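Local coordinates for protein periplasmic beta-glucosidase (Pseudomonas aeruginosa, PDB 6R5T) that probably hydrolyses terminal, non-reducing beta-D-glucosyl residues in the periplasm, releasing beta-D-glucose, as a member of glycoside hydrolase family 3, at residues A258-L262 / A274-A278; Q406-V410 / T543-I549; G413-V418 / A550-F554. The protein carries 1 engineered substitution. All coordinates share one frame; numbering follows the deposited sequence.

Interaction 1 of 3, residues A258-L262 / A274-A278; sequences AVKEL and ATRLA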
loop_
_atom_site.group_PDB
_atom_site.type_symbol
_atom_site.label_atom_id
_atom_site.label_comp_id
_atom_site.label_asym_id
_atom_site.label_seq_id
_atom_site.Cartn_x
_atom_site.Cartn_y
_atom_site.Cartn_z
ATOM N N ALA A 258 23.146 -10.407 -3.986
ATOM C CA ALA A 258 21.841 -10.535 -4.685
ATOM C C ALA A 258 21.738 -11.865 -5.442
ATOM O O ALA A 258 20.639 -12.427 -5.508
ATOM C CB ALA A 258 21.665 -9.386 -5.639
ATOM N N VAL A 259 22.824 -12.335 -6.051
ATOM C CA VAL A 259 22.747 -13.632 -6.779
ATOM C C VAL A 259 22.407 -14.734 -5.779
ATOM O O VAL A 259 21.483 -15.529 -5.987
ATOM C CB VAL A 259 24.028 -13.917 -7.578
ATOM C CG1 VAL A 259 23.935 -15.277 -8.215
ATOM C CG2 VAL A 259 24.305 -12.808 -8.597
ATOM N N LYS A 260 23.121 -14.814 -4.663
ATOM C CA LYS A 260 22.812 -15.855 -3.672
ATOM C C LYS A 260 21.410 -15.705 -3.094
ATOM O O LYS A 260 20.759 -16.715 -2.787
ATOM C CB LYS A 260 23.906 -15.758 -2.604
ATOM C CG LYS A 260 23.809 -16.833 -1.556
ATOM C CD LYS A 260 24.992 -16.799 -0.585
ATOM C CE LYS A 260 24.827 -17.874 0.466
ATOM N NZ LYS A 260 25.981 -17.928 1.400
ATOM N N GLU A 261 20.912 -14.462 -2.963
ATOM C CA GLU A 261 19.550 -14.211 -2.428
ATOM C C GLU A 261 18.466 -14.827 -3.322
ATOM O O GLU A 261 17.320 -14.969 -2.873
ATOM C CB GLU A 261 19.259 -12.721 -2.223
ATOM C CG GLU A 261 20.022 -12.129 -1.059
ATOM C CD GLU A 261 19.788 -10.628 -0.850
ATOM O OE1 GLU A 261 18.766 -10.104 -1.333
ATOM O OE2 GLU A 261 20.669 -9.989 -0.223
ATOM N N LEU A 262 18.756 -15.173 -4.568
ATOM C CA LEU A 262 17.728 -15.910 -5.387
ATOM C C LEU A 262 17.257 -17.185 -4.714
ATOM O O LEU A 262 16.135 -17.625 -4.967
ATOM C CB LEU A 262 18.264 -16.186 -6.781
ATOM C CG LEU A 262 18.565 -14.948 -7.598
ATOM C CD1 LEU A 262 19.227 -15.301 -8.929
ATOM C CD2 LEU A 262 17.318 -14.118 -7.861
ATOM N N ALA A 274 21.211 -20.523 -8.938
ATOM C CA ALA A 274 21.119 -19.052 -8.803
ATOM C C ALA A 274 22.068 -18.353 -9.778
ATOM O O ALA A 274 21.700 -17.358 -10.477
ATOM C CB ALA A 274 21.377 -18.661 -7.381
ATOM N N THR A 275 23.303 -18.877 -9.892
ATOM C CA THR A 275 24.311 -18.275 -10.772
ATOM C C THR A 275 23.824 -18.321 -12.233
ATOM O O THR A 275 23.948 -17.326 -12.980
ATOM C CB THR A 275 25.629 -19.050 -10.609
ATOM O OG1 THR A 275 26.060 -18.948 -9.251
ATOM C CG2 THR A 275 26.676 -18.503 -11.537
ATOM N N ARG A 276 23.258 -19.476 -12.636
ATOM C CA ARG A 276 22.749 -19.649 -14.017
ATOM C C ARG A 276 21.660 -18.589 -14.302
ATOM O O ARG A 276 21.720 -17.900 -15.326
ATOM C CB ARG A 276 22.205 -21.062 -14.217
ATOM C CG ARG A 276 21.688 -21.222 -15.633
ATOM C CD ARG A 276 20.950 -22.500 -15.977
ATOM N NE ARG A 276 20.256 -23.059 -14.831
ATOM C CZ ARG A 276 19.002 -22.790 -14.482
ATOM N NH1 ARG A 276 18.258 -21.948 -15.185
ATOM N NH2 ARG A 276 18.509 -23.367 -13.402
ATOM N N LEU A 277 20.740 -18.441 -13.358
ATOM C CA LEU A 277 19.611 -17.488 -13.551
ATOM C C LEU A 277 20.160 -16.071 -13.708
ATOM O O LEU A 277 19.710 -15.366 -14.599
ATOM C CB LEU A 277 18.648 -17.573 -12.379
ATOM C CG LEU A 277 17.844 -18.853 -12.283
ATOM C CD1 LEU A 277 17.038 -18.895 -10.997
ATOM C CD2 LEU A 277 16.942 -19.014 -13.490
ATOM N N ALA A 278 21.090 -15.654 -12.861
ATOM C CA ALA A 278 21.592 -14.261 -12.884
ATOM C C ALA A 278 22.349 -13.974 -14.186
ATOM O O ALA A 278 22.094 -12.979 -14.836
ATOM C CB ALA A 278 22.453 -14.024 -11.687
#
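Leu262, in segment 258-262, reaches onto the side of helix 271-281, where Ala274, Leu277 and Ala278 receive it. At the root of the side chain, Leu262 CB faces Ala274 CB at 4.0 Å. With CG anti to the carbonyl carbon and the second torsion extended (174°), CD1 runs on over the helix backbone. Leu262 CD1 rests 3.6 Å from Ala274 O, which already accepts the helix hydrogen bond of Ala278 N, and also meets Leu277 CB at 4.2 Å, the two leucines crossing obliquely. One turn back, Val259 splits its branches: CG1 lies against the Ala274 carbonyl and 4.0 Å from Thr275 CA, while CG2 packs on Ala278 CB at 3.8 Å. Ala274 CB in turn sits 3.4 Å from Val259 O, itself occupied by Leu262 N. No hydrogen bond crosses; small alanines let the helices come close. Beyond Ala278 and Thr275 lies helix 291-301. Strand 251-253 leads into segment 258-262 by way of Asn255, the engineered position, and His256, which both line the sugar pocket; with helix 271-281 leading on to strand 286-287, this is the beta-alpha-beta crossover between the last two strands of the TIM-barrel-type domain.

Interaction 2 of 3, residues Q406-V410 / T543-I549; sequences QAVTV and TEGGNAI
Thr543 O is gripped twice by segment 406-410. Val408 N gives it a fairly straight hydrogen bond of 2.8 Å (159° at the hydrogen), tilted from the carbonyl plane, and the CA-H of Ala407 adds a weaker contact, with Ala407 CA 3.4 Å from Thr543 O. Val408 then turns acceptor: its O takes the hydrogen bond from Gly546 N at 2.9 Å, the donor standing above the carbonyl plane and off the lone pairs. The first turn of helix 545-553 is thus tied to the extended chain by one of its N-terminal amides. Gly546, with no side chain, lets the backbones come into contact: its CA lies 3.2 Å from Thr409 O in a CA-H...O contact and 3.9 Å from Val410 CA. A water donating to both Val410 O and Gly546 O bridges the chains just beyond.

Val408 also lays its side chain across the Asn547 amide at about a right angle. With CG1 anti to the backbone N (chi1 -178°), both methyls reach the amide, Val408 CG2 coming 3.6 Å from Asn547 ND2. That amide is held from turning: Asn547 ND2 donates almost linearly to Glu544 OE1 at 2.8 Å, in the amide plane, and OD1 accepts from Asn416. Glu544, at the N-cap position, bends at its second torsion to present the carboxylate, whose OE2 forms a salt bridge with Arg352. Farther along, Val410 CG2 meets Ile549 CD1 crosswise.

Around this buried joint, helix 352-362 packs on Thr543, Glu544, Asn547 and Ala548, helix 391-394 lies against Ala407 and Thr409, and strand 513-518 packs against Val410 and Ile549, through Met518 and Val516. Thr543 is also hydrogen-bonded to Ile87, in the loop ahead of helix 91-95, which belongs to the barrel domain.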
loop_
_atom_site.group_PDB
_atom_site.type_symbol
_atom_site.label_atom_id
_atom_site.label_comp_id
_atom_site.label_asym_id
_atom_site.label_seq_id
_atom_site.Cartn_x
_atom_site.Cartn_y
_atom_site.Cartn_z
ATOM N N GLN A 406 34.124 17.046 11.070
ATOM C CA GLN A 406 34.312 18.192 10.177
ATOM C C GLN A 406 32.982 18.915 9.948
ATOM O O GLN A 406 33.007 19.946 9.297
ATOM C CB GLN A 406 34.945 17.748 8.860
ATOM C CG GLN A 406 36.398 17.329 9.041
ATOM C CD GLN A 406 37.058 16.894 7.760
ATOM O OE1 GLN A 406 36.478 16.230 6.884
ATOM N NE2 GLN A 406 38.290 17.353 7.599
ATOM N N ALA A 407 31.873 18.324 10.408
ATOM C CA ALA A 407 30.532 18.881 10.111
ATOM C C ALA A 407 30.170 20.034 11.061
ATOM O O ALA A 407 30.561 20.043 12.244
ATOM C CB ALA A 407 29.506 17.783 10.148
ATOM N N VAL A 408 29.363 20.959 10.541
ATOM C CA VAL A 408 28.864 22.113 11.322
ATOM C C VAL A 408 27.475 21.773 11.866
ATOM O O VAL A 408 26.530 21.662 11.048
ATOM C CB VAL A 408 28.854 23.385 10.481
ATOM C CG1 VAL A 408 28.392 24.570 11.320
ATOM C CG2 VAL A 408 30.187 23.656 9.812
ATOM N N THR A 409 27.347 21.634 13.166
ATOM C CA THR A 409 26.029 21.427 13.807
ATOM C C THR A 409 25.142 22.676 13.726
ATOM O O THR A 409 25.605 23.780 13.433
ATOM C CB THR A 409 26.168 20.992 15.263
ATOM O OG1 THR A 409 26.666 22.133 15.973
ATOM C CG2 THR A 409 27.076 19.791 15.444
ATOM N N VAL A 410 23.857 22.482 13.963
ATOM C CA VAL A 410 22.936 23.646 14.027
ATOM C C VAL A 410 23.420 24.575 15.137
ATOM O O VAL A 410 23.542 25.773 14.874
ATOM C CB VAL A 410 21.485 23.226 14.237
ATOM C CG1 VAL A 410 20.618 24.446 14.494
ATOM C CG2 VAL A 410 21.020 22.426 13.047
ATOM N N THR A 543 27.716 18.561 5.527
ATOM C CA THR A 543 28.911 19.047 6.260
ATOM C C THR A 543 28.755 20.523 6.657
ATOM O O THR A 543 29.205 20.860 7.747
ATOM C CB THR A 543 30.120 18.885 5.343
ATOM O OG1 THR A 543 30.328 17.489 5.116
ATOM C CG2 THR A 543 31.377 19.481 5.934
ATOM N N GLU A 544 28.134 21.346 5.820
ATOM C CA GLU A 544 27.921 22.775 6.122
ATOM C C GLU A 544 26.490 23.017 6.562
ATOM O O GLU A 544 26.069 24.186 6.599
ATOM C CB GLU A 544 28.307 23.582 4.892
ATOM C CG GLU A 544 29.810 23.734 4.761
ATOM C CD GLU A 544 30.437 24.615 5.832
ATOM O OE1 GLU A 544 29.865 25.694 6.069
ATOM O OE2 GLU A 544 31.462 24.213 6.473
ATOM N N GLY A 545 25.762 21.963 6.958
ATOM C CA GLY A 545 24.339 22.132 7.232
ATOM C C GLY A 545 24.060 23.233 8.239
ATOM O O GLY A 545 23.183 24.056 8.033
ATOM N N GLY A 546 24.759 23.242 9.354
ATOM C CA GLY A 546 24.449 24.199 10.427
ATOM C C GLY A 546 24.692 25.621 9.962
ATOM O O GLY A 546 23.951 26.509 10.384
ATOM N N ASN A 547 25.680 25.861 9.116
ATOM C CA ASN A 547 25.923 27.239 8.606
ATOM C C ASN A 547 24.835 27.645 7.615
ATOM O O ASN A 547 24.308 28.776 7.697
ATOM C CB ASN A 547 27.291 27.363 7.955
ATOM C CG ASN A 547 28.427 27.525 8.943
ATOM O OD1 ASN A 547 28.252 28.136 10.002
ATOM N ND2 ASN A 547 29.606 26.989 8.563
ATOM N N ALA A 548 24.384 26.733 6.756
ATOM C CA ALA A 548 23.313 27.044 5.796
ATOM C C ALA A 548 22.002 27.305 6.565
ATOM O O ALA A 548 21.221 28.200 6.197
ATOM C CB ALA A 548 23.197 25.949 4.778
ATOM N N ILE A 549 21.751 26.518 7.611
ATOM C CA ILE A 549 20.532 26.681 8.439
ATOM C C ILE A 549 20.568 28.044 9.145
ATOM O O ILE A 549 19.591 28.793 9.070
ATOM C CB ILE A 549 20.363 25.489 9.386
ATOM C CG1 ILE A 549 20.093 24.204 8.599
ATOM C CG2 ILE A 549 19.279 25.776 10.395
ATOM C CD1 ILE A 549 20.226 22.986 9.404
HETATM O O HOH W 1 22.167 26.598 12.473
#

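Interaction 3 of 3, residues G413-V418 / A550-F554; sequences GLANAV and ADVLF
Helices 410-418 and 545-553 draw together where Leu414 and Ala550 have their CA atoms 5.4 Å apart, and no hydrogen bond passes between them here. Gly413 makes room: Ala550 CB fits against its backbone, 3.4 Å from Gly413 O, which is already taken by Ala417 N one turn on. Ala417 CB flanks Ala550 CB at 4.2 Å.

Most of the remaining contact gathers round the ring of Phe554, just past the end of its helix. Three aliphatic groups approach it obliquely. Leu414 CD2 comes 3.6 Å from Phe554 CE2, the two side chains crossing at about a right angle, while Ala417 CB sits by the same stretch of ring, 3.7 Å from Phe554 CD2. At the far end of the ring, Val418 CG1 meets Phe554 CZ at 3.6 Å; it is put there by a first torsion of -59°, which sends CG1 anti to the carbonyl carbon and leaves CG2 in the crowded position between N and C. Leu414 CD2 also touches Leu553 CD1 at 4.0 Å, so one methyl bridges Ala550, Leu553 and the ring.

Both segments lean on the six-stranded mixed sheet of the C-terminal domain. Strand 380-384 meets both, Val383 touching Leu414 and Ile381 touching Phe554, while strand 423-427 supports Leu414 through Leu424 and strand 534-537 supports Leu553 through Leu536.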
loop_
_atom_site.group_PDB
_atom_site.type_symbol
_atom_site.label_atom_id
_atom_site.label_comp_id
_atom_site.label_asym_id
_atom_site.label_seq_id
_atom_site.Cartn_x
_atom_site.Cartn_y
_atom_site.Cartn_z
ATOM N N GLY A 413 26.469 26.479 13.902
ATOM C CA GLY A 413 26.091 27.455 12.871
ATOM C C GLY A 413 25.518 28.714 13.515
ATOM O O GLY A 413 25.861 29.838 13.071
ATOM N N LEU A 414 24.700 28.543 14.541
ATOM C CA LEU A 414 24.116 29.709 15.228
ATOM C C LEU A 414 25.250 30.456 15.953
ATOM O O LEU A 414 25.315 31.662 15.815
ATOM C CB LEU A 414 23.051 29.234 16.189
ATOM C CG LEU A 414 21.832 28.638 15.507
ATOM C CD1 LEU A 414 20.938 28.068 16.554
ATOM C CD2 LEU A 414 21.103 29.649 14.651
ATOM N N ALA A 415 26.175 29.726 16.589
ATOM C CA ALA A 415 27.305 30.361 17.333
ATOM C C ALA A 415 28.143 31.170 16.351
ATOM O O ALA A 415 28.561 32.314 16.667
ATOM C CB ALA A 415 28.122 29.300 18.045
ATOM N N ASN A 416 28.423 30.610 15.176
ATOM C CA ASN A 416 29.212 31.263 14.110
ATOM C C ASN A 416 28.534 32.564 13.666
ATOM O O ASN A 416 29.213 33.566 13.407
ATOM C CB ASN A 416 29.390 30.338 12.905
ATOM C CG ASN A 416 30.274 29.135 13.154
ATOM O OD1 ASN A 416 31.039 29.067 14.132
ATOM N ND2 ASN A 416 30.211 28.185 12.231
ATOM N N ALA A 417 27.214 32.534 13.554
ATOM C CA ALA A 417 26.441 33.664 12.985
ATOM C C ALA A 417 26.430 34.831 13.985
ATOM O O ALA A 417 26.550 35.968 13.511
ATOM C CB ALA A 417 25.041 33.215 12.700
ATOM N N VAL A 418 26.256 34.556 15.271
ATOM C CA VAL A 418 25.950 35.610 16.284
ATOM C C VAL A 418 27.246 36.137 16.926
ATOM O O VAL A 418 27.171 37.257 17.498
ATOM C CB VAL A 418 24.952 35.149 17.344
ATOM C CG1 VAL A 418 23.635 34.730 16.714
ATOM C CG2 VAL A 418 25.477 34.068 18.265
ATOM N N ALA A 550 21.691 28.412 9.770
ATOM C CA ALA A 550 21.807 29.746 10.366
ATOM C C ALA A 550 21.641 30.840 9.311
ATOM O O ALA A 550 21.004 31.838 9.630
ATOM C CB ALA A 550 23.104 29.865 11.117
ATOM N N ASP A 551 22.159 30.680 8.098
ATOM C CA ASP A 551 21.996 31.658 7.017
ATOM C C ASP A 551 20.510 31.913 6.787
ATOM O O ASP A 551 20.132 33.069 6.606
ATOM C CB ASP A 551 22.667 31.169 5.741
ATOM C CG ASP A 551 24.191 31.189 5.774
ATOM O OD1 ASP A 551 24.771 31.893 6.677
ATOM O OD2 ASP A 551 24.772 30.459 4.943
ATOM N N VAL A 552 19.672 30.872 6.795
ATOM C CA VAL A 552 18.230 31.054 6.570
ATOM C C VAL A 552 17.602 31.647 7.807
ATOM O O VAL A 552 16.821 32.592 7.651
ATOM C CB VAL A 552 17.570 29.728 6.170
ATOM C CG1 VAL A 552 16.069 29.760 6.432
ATOM C CG2 VAL A 552 17.936 29.480 4.728
ATOM N N LEU A 553 17.907 31.142 8.988
ATOM C CA LEU A 553 17.240 31.602 10.220
ATOM C C LEU A 553 17.490 33.092 10.474
ATOM O O LEU A 553 16.560 33.769 10.944
ATOM C CB LEU A 553 17.703 30.774 11.422
ATOM C CG LEU A 553 17.190 29.330 11.429
ATOM C CD1 LEU A 553 17.881 28.566 12.530
ATOM C CD2 LEU A 553 15.663 29.253 11.547
ATOM N N PHE A 554 18.634 33.614 10.063
ATOM C CA PHE A 554 18.955 35.040 10.310
ATOM C C PHE A 554 18.729 35.896 9.066
ATOM O O PHE A 554 18.949 37.133 9.124
ATOM C CB PHE A 554 20.370 35.138 10.880
ATOM C CG PHE A 554 20.500 34.622 12.277
ATOM C CD1 PHE A 554 19.776 35.175 13.310
ATOM C CD2 PHE A 554 21.359 33.588 12.564
ATOM C CE1 PHE A 554 19.883 34.707 14.605
ATOM C CE2 PHE A 554 21.479 33.133 13.862
ATOM C CZ PHE A 554 20.719 33.663 14.876
#

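Interactions 2 and 3 share helix 545-553 and lie side by side, their centres about 10 Å apart, whereas interaction 1 sits in the barrel domain on the other side of the chain's centre, about 43 Å from the centre of interaction 2. All three are largely buried. Their chemistry follows their place: interaction 2 joins a helix start to an extended chain, where the amide of a helix's first turn and the carbonyls of an irregular chain make backbone bonds, with a bridging water; interactions 1 and 3 set helix against helix and rely on alanines and branched aliphatics, with an aromatic ring added in interaction 3. Gly413, from interaction 3, packs on both Val408 and Asn547 of interaction 2, making the pair one continuous interface.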